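Local coordinates for protein rRNA adenine N-6-methyltransferase (Saccharopolyspora erythraea, PDB 6NVM) that dimethylates a single adenine of 23S rRNA at N6, using S-adenosyl-L-methionine, and so lowers ribosome affinity for macrolide, lincosamide and streptogramin B antibiotics, at residues Phe192-Val197 with Ala214-Arg219. Numbering follows the deposited sequence.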
ATOM      1  N   PHE A 192      -2.138   7.638  -4.751  1.00 29.64           N
ATOM      2  CA  PHE A 192      -1.117   6.626  -4.509  1.00 30.16           C
ATOM      3  C   PHE A 192      -0.954   5.694  -5.698  1.00 29.69           C
ATOM      4  O   PHE A 192      -1.939   5.260  -6.300  1.00 32.39           O
ATOM      5  CB  PHE A 192      -1.469   5.771  -3.292  1.00 29.30           C
ATOM      6  CG  PHE A 192      -1.136   6.414  -1.988  1.00 29.88           C
ATOM      7  CD1 PHE A 192      -2.039   7.258  -1.363  1.00 30.69           C
ATOM      8  CD2 PHE A 192       0.084   6.168  -1.378  1.00 32.03           C
ATOM      9  CE1 PHE A 192      -1.727   7.852  -0.166  1.00 28.63           C
ATOM     10  CE2 PHE A 192       0.393   6.754  -0.174  1.00 27.95           C
ATOM     11  CZ  PHE A 192      -0.512   7.598   0.428  1.00 28.50           C
ATOM     12  N   GLU A 193       0.296   5.374  -6.013  1.00 29.96           N
ATOM     13  CA  GLU A 193       0.618   4.230  -6.856  1.00 31.42           C
ATOM     14  C   GLU A 193       0.699   2.983  -5.978  1.00 28.94           C
ATOM     15  O   GLU A 193       1.182   3.038  -4.843  1.00 30.94           O
ATOM     16  CB  GLU A 193       1.942   4.453  -7.597  1.00 33.60           C
ATOM     17  CG  GLU A 193       2.021   5.769  -8.373  1.00 36.84           C
ATOM     18  CD  GLU A 193       3.421   6.065  -8.912  1.00 46.68           C
ATOM     19  OE1 GLU A 193       4.377   5.357  -8.541  1.00 45.27           O
ATOM     20  OE2 GLU A 193       3.562   7.014  -9.712  1.00 50.87           O
ATOM     21  N   TRP A 194       0.176   1.869  -6.488  1.00 31.31           N
ATOM     22  CA  TRP A 194       0.237   0.572  -5.819  1.00 30.63           C
ATOM     23  C   TRP A 194       1.010  -0.363  -6.736  1.00 35.51           C
ATOM     24  O   TRP A 194       0.606  -0.579  -7.883  1.00 34.95           O
ATOM     25  CB  TRP A 194      -1.161   0.002  -5.546  1.00 29.17           C
ATOM     26  CG  TRP A 194      -2.063   0.833  -4.658  1.00 29.41           C
ATOM     27  CD1 TRP A 194      -2.544   2.086  -4.914  1.00 31.41           C
ATOM     28  CD2 TRP A 194      -2.624   0.441  -3.398  1.00 33.56           C
ATOM     29  NE1 TRP A 194      -3.354   2.505  -3.881  1.00 30.47           N
ATOM     30  CE2 TRP A 194      -3.420   1.512  -2.941  1.00 33.58           C
ATOM     31  CE3 TRP A 194      -2.523  -0.710  -2.609  1.00 35.12           C
ATOM     32  CZ2 TRP A 194      -4.108   1.466  -1.730  1.00 35.14           C
ATOM     33  CZ3 TRP A 194      -3.199  -0.752  -1.403  1.00 35.86           C
ATOM     34  CH2 TRP A 194      -3.983   0.329  -0.975  1.00 37.25           C
ATOM     35  N   GLU A 195       2.102  -0.931  -6.232  0.59 32.51           N
ATOM     36  CA  GLU A 195       3.024  -1.683  -7.072  0.59 33.45           C
ATOM     37  C   GLU A 195       3.316  -3.042  -6.453  0.59 32.39           C
ATOM     38  O   GLU A 195       3.613  -3.136  -5.258  0.59 31.44           O
ATOM     39  CB  GLU A 195       4.318  -0.885  -7.286  0.59 35.57           C
ATOM     40  CG  GLU A 195       4.091   0.454  -7.998  0.59 39.54           C
ATOM     41  CD  GLU A 195       5.332   1.336  -8.052  0.59 48.25           C
ATOM     42  OE1 GLU A 195       6.349   0.993  -7.412  0.59 50.14           O
ATOM     43  OE2 GLU A 195       5.285   2.382  -8.737  0.59 48.88           O
ATOM     44  N   PHE A 196       3.215  -4.093  -7.268  1.00 32.40           N
ATOM     45  CA  PHE A 196       3.602  -5.440  -6.866  1.00 34.31           C
ATOM     46  C   PHE A 196       5.078  -5.623  -7.197  1.00 34.65           C
ATOM     47  O   PHE A 196       5.480  -5.470  -8.357  1.00 35.12           O
ATOM     48  CB  PHE A 196       2.751  -6.483  -7.590  1.00 38.29           C
ATOM     49  CG  PHE A 196       3.048  -7.900  -7.186  1.00 39.37           C
ATOM     50  CD1 PHE A 196       2.355  -8.496  -6.149  1.00 38.82           C
ATOM     51  CD2 PHE A 196       4.017  -8.637  -7.847  1.00 42.80           C
ATOM     52  CE1 PHE A 196       2.619  -9.794  -5.777  1.00 40.46           C
ATOM     53  CE2 PHE A 196       4.287  -9.938  -7.476  1.00 41.04           C
ATOM     54  CZ  PHE A 196       3.587 -10.517  -6.442  1.00 40.54           C
ATOM     55  N   VAL A 197       5.890  -5.937  -6.188  1.00 35.29           N
ATOM     56  CA  VAL A 197       7.328  -6.042  -6.411  1.00 34.23           C
ATOM     57  C   VAL A 197       7.700  -7.486  -6.734  1.00 36.05           C
ATOM     58  O   VAL A 197       8.229  -7.770  -7.814  1.00 36.05           O
ATOM     59  CB  VAL A 197       8.120  -5.504  -5.206  1.00 34.80           C
ATOM     60  CG1 VAL A 197       9.612  -5.739  -5.392  1.00 33.39           C
ATOM     61  CG2 VAL A 197       7.842  -4.017  -5.024  1.00 34.23           C
ATOM     62  N   ALA A 214       4.655 -11.703  -0.288  1.00 34.04           N
ATOM     63  CA  ALA A 214       5.014 -10.840  -1.400  1.00 34.23           C
ATOM     64  C   ALA A 214       5.507  -9.519  -0.836  1.00 30.74           C
ATOM     65  O   ALA A 214       5.178  -9.145   0.292  1.00 30.56           O
ATOM     66  CB  ALA A 214       3.826 -10.620  -2.344  1.00 39.33           C
ATOM     67  N   ILE A 215       6.314  -8.826  -1.630  1.00 28.24           N
ATOM     68  CA  ILE A 215       6.668  -7.439  -1.366  1.00 27.88           C
ATOM     69  C   ILE A 215       5.776  -6.568  -2.231  1.00 29.80           C
ATOM     70  O   ILE A 215       5.701  -6.763  -3.451  1.00 30.60           O
ATOM     71  CB  ILE A 215       8.151  -7.159  -1.660  1.00 27.99           C
ATOM     72  CG1 ILE A 215       9.046  -8.088  -0.839  1.00 30.99           C
ATOM     73  CG2 ILE A 215       8.476  -5.700  -1.354  1.00 29.80           C
ATOM     74  CD1 ILE A 215      10.484  -8.095  -1.295  1.00 33.97           C
ATOM     75  N   MET A 216       5.099  -5.614  -1.604  1.00 30.37           N
ATOM     76  CA  MET A 216       4.317  -4.615  -2.313  1.00 32.16           C
ATOM     77  C   MET A 216       4.716  -3.239  -1.800  1.00 29.83           C
ATOM     78  O   MET A 216       5.212  -3.093  -0.679  1.00 28.41           O
ATOM     79  CB  MET A 216       2.804  -4.839  -2.133  1.00 35.45           C
ATOM     80  CG  MET A 216       2.308  -4.717  -0.702  1.00 35.57           C
ATOM     81  SD  MET A 216       0.507  -4.863  -0.567  1.00 37.72           S
ATOM     82  CE  MET A 216      -0.025  -3.410  -1.461  1.00 38.11           C
ATOM     83  N   ARG A 217       4.493  -2.227  -2.633  1.00 26.56           N
ATOM     84  CA  ARG A 217       4.899  -0.867  -2.316  1.00 28.58           C
ATOM     85  C   ARG A 217       3.795   0.111  -2.684  1.00 29.24           C
ATOM     86  O   ARG A 217       3.180  -0.006  -3.744  1.00 31.74           O
ATOM     87  CB  ARG A 217       6.195  -0.501  -3.053  1.00 32.23           C
ATOM     88  CG  ARG A 217       6.683   0.925  -2.826  1.00 39.05           C
ATOM     89  CD  ARG A 217       8.062   1.133  -3.457  1.00 46.48           C
ATOM     90  NE  ARG A 217       8.059   0.772  -4.874  1.00 53.27           N
ATOM     91  CZ  ARG A 217       9.150   0.623  -5.616  1.00 60.30           C
ATOM     92  NH1 ARG A 217      10.352   0.802  -5.087  1.00 62.01           N
ATOM     93  NH2 ARG A 217       9.038   0.290  -6.894  1.00 63.32           N
ATOM     94  N   LEU A 218       3.538   1.054  -1.784  1.00 32.45           N
ATOM     95  CA  LEU A 218       2.745   2.242  -2.071  1.00 30.82           C
ATOM     96  C   LEU A 218       3.684   3.426  -2.252  1.00 30.34           C
ATOM     97  O   LEU A 218       4.645   3.582  -1.497  1.00 30.78           O
ATOM     98  CB  LEU A 218       1.764   2.555  -0.937  1.00 31.90           C
ATOM     99  CG  LEU A 218       0.857   1.443  -0.427  1.00 42.15           C
ATOM    100  CD1 LEU A 218      -0.085   1.993   0.640  1.00 44.30           C
ATOM    101  CD2 LEU A 218       0.082   0.835  -1.567  1.00 48.94           C
ATOM    102  N   ARG A 219       3.412   4.258  -3.253  1.00 30.50           N
ATOM    103  CA  ARG A 219       4.124   5.517  -3.434  1.00 30.75           C
ATOM    104  C   ARG A 219       3.093   6.633  -3.454  1.00 31.64           C
ATOM    105  O   ARG A 219       2.182   6.617  -4.287  1.00 28.91           O
ATOM    106  CB  ARG A 219       4.949   5.535  -4.726  1.00 32.20           C
ATOM    107  CG  ARG A 219       5.821   4.298  -4.934  1.00 41.29           C
ATOM    108  CD  ARG A 219       6.689   4.405  -6.190  1.00 50.63           C
ATOM    109  NE  ARG A 219       7.751   5.387  -6.007  1.00 57.05           N
ATOM    110  CZ  ARG A 219       7.691   6.655  -6.398  1.00 67.35           C
ATOM    111  NH1 ARG A 219       6.621   7.122  -7.030  1.00 70.57           N
ATOM    112  NH2 ARG A 219       8.714   7.464  -6.155  1.00 72.91           N
TER
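Trp194 and Leu218 meet as a non-hydrogen-bonded pair of two antiparallel strands. Leu218 CD2 sits over one face of the Trp194 indole, a CH-pi contact 3.5 Å from the centre of the six-membered ring; leucine suits the place because its branched end offers a methyl to the ring. Chi1 of Trp194, -60°, sets CG anti to the carbonyl carbon, and the indole lies alongside Leu218, pointing the same way. Met216, bent at chi3 (-65°), brings its flexible thioether chain round so that CE reaches Trp194 CE3 at 3.9 Å. The indole suits this buried place because its one polar group, NE1, is satisfied by a hydrogen bond to Thr188 OG1.

The strands are the last two of the seven-stranded sheet of a class I methyltransferase, order 3-2-1-4-5-7-6. Strand 213-220, antiparallel to its neighbours, lies between 159-167 and the edge strand 192-200. Helices 146-155 and 168-175 pack on the face bearing Trp194 and Leu218.

The other face, partly exposed, carries charge. In the conformer described, Glu195 OE1 accepts Arg217 NH2 at 2.8 Å, nearly along its C-O axis, and more weakly NE; carboxylate and guanidinium are turned 72° apart. Arg217 NH1 goes instead to the carbonyl of Thr65. Arg219 NH1 meets Glu193 OE1 at 3.2 Å from above the carboxylate plane, a longer salt bridge, and Arg219 NE forms another with Glu67 OE1. Extended glutamates carry their carboxylates up to the guanidinium groups, and long arginines can serve both strand 192-200 and the region around helix 56-65.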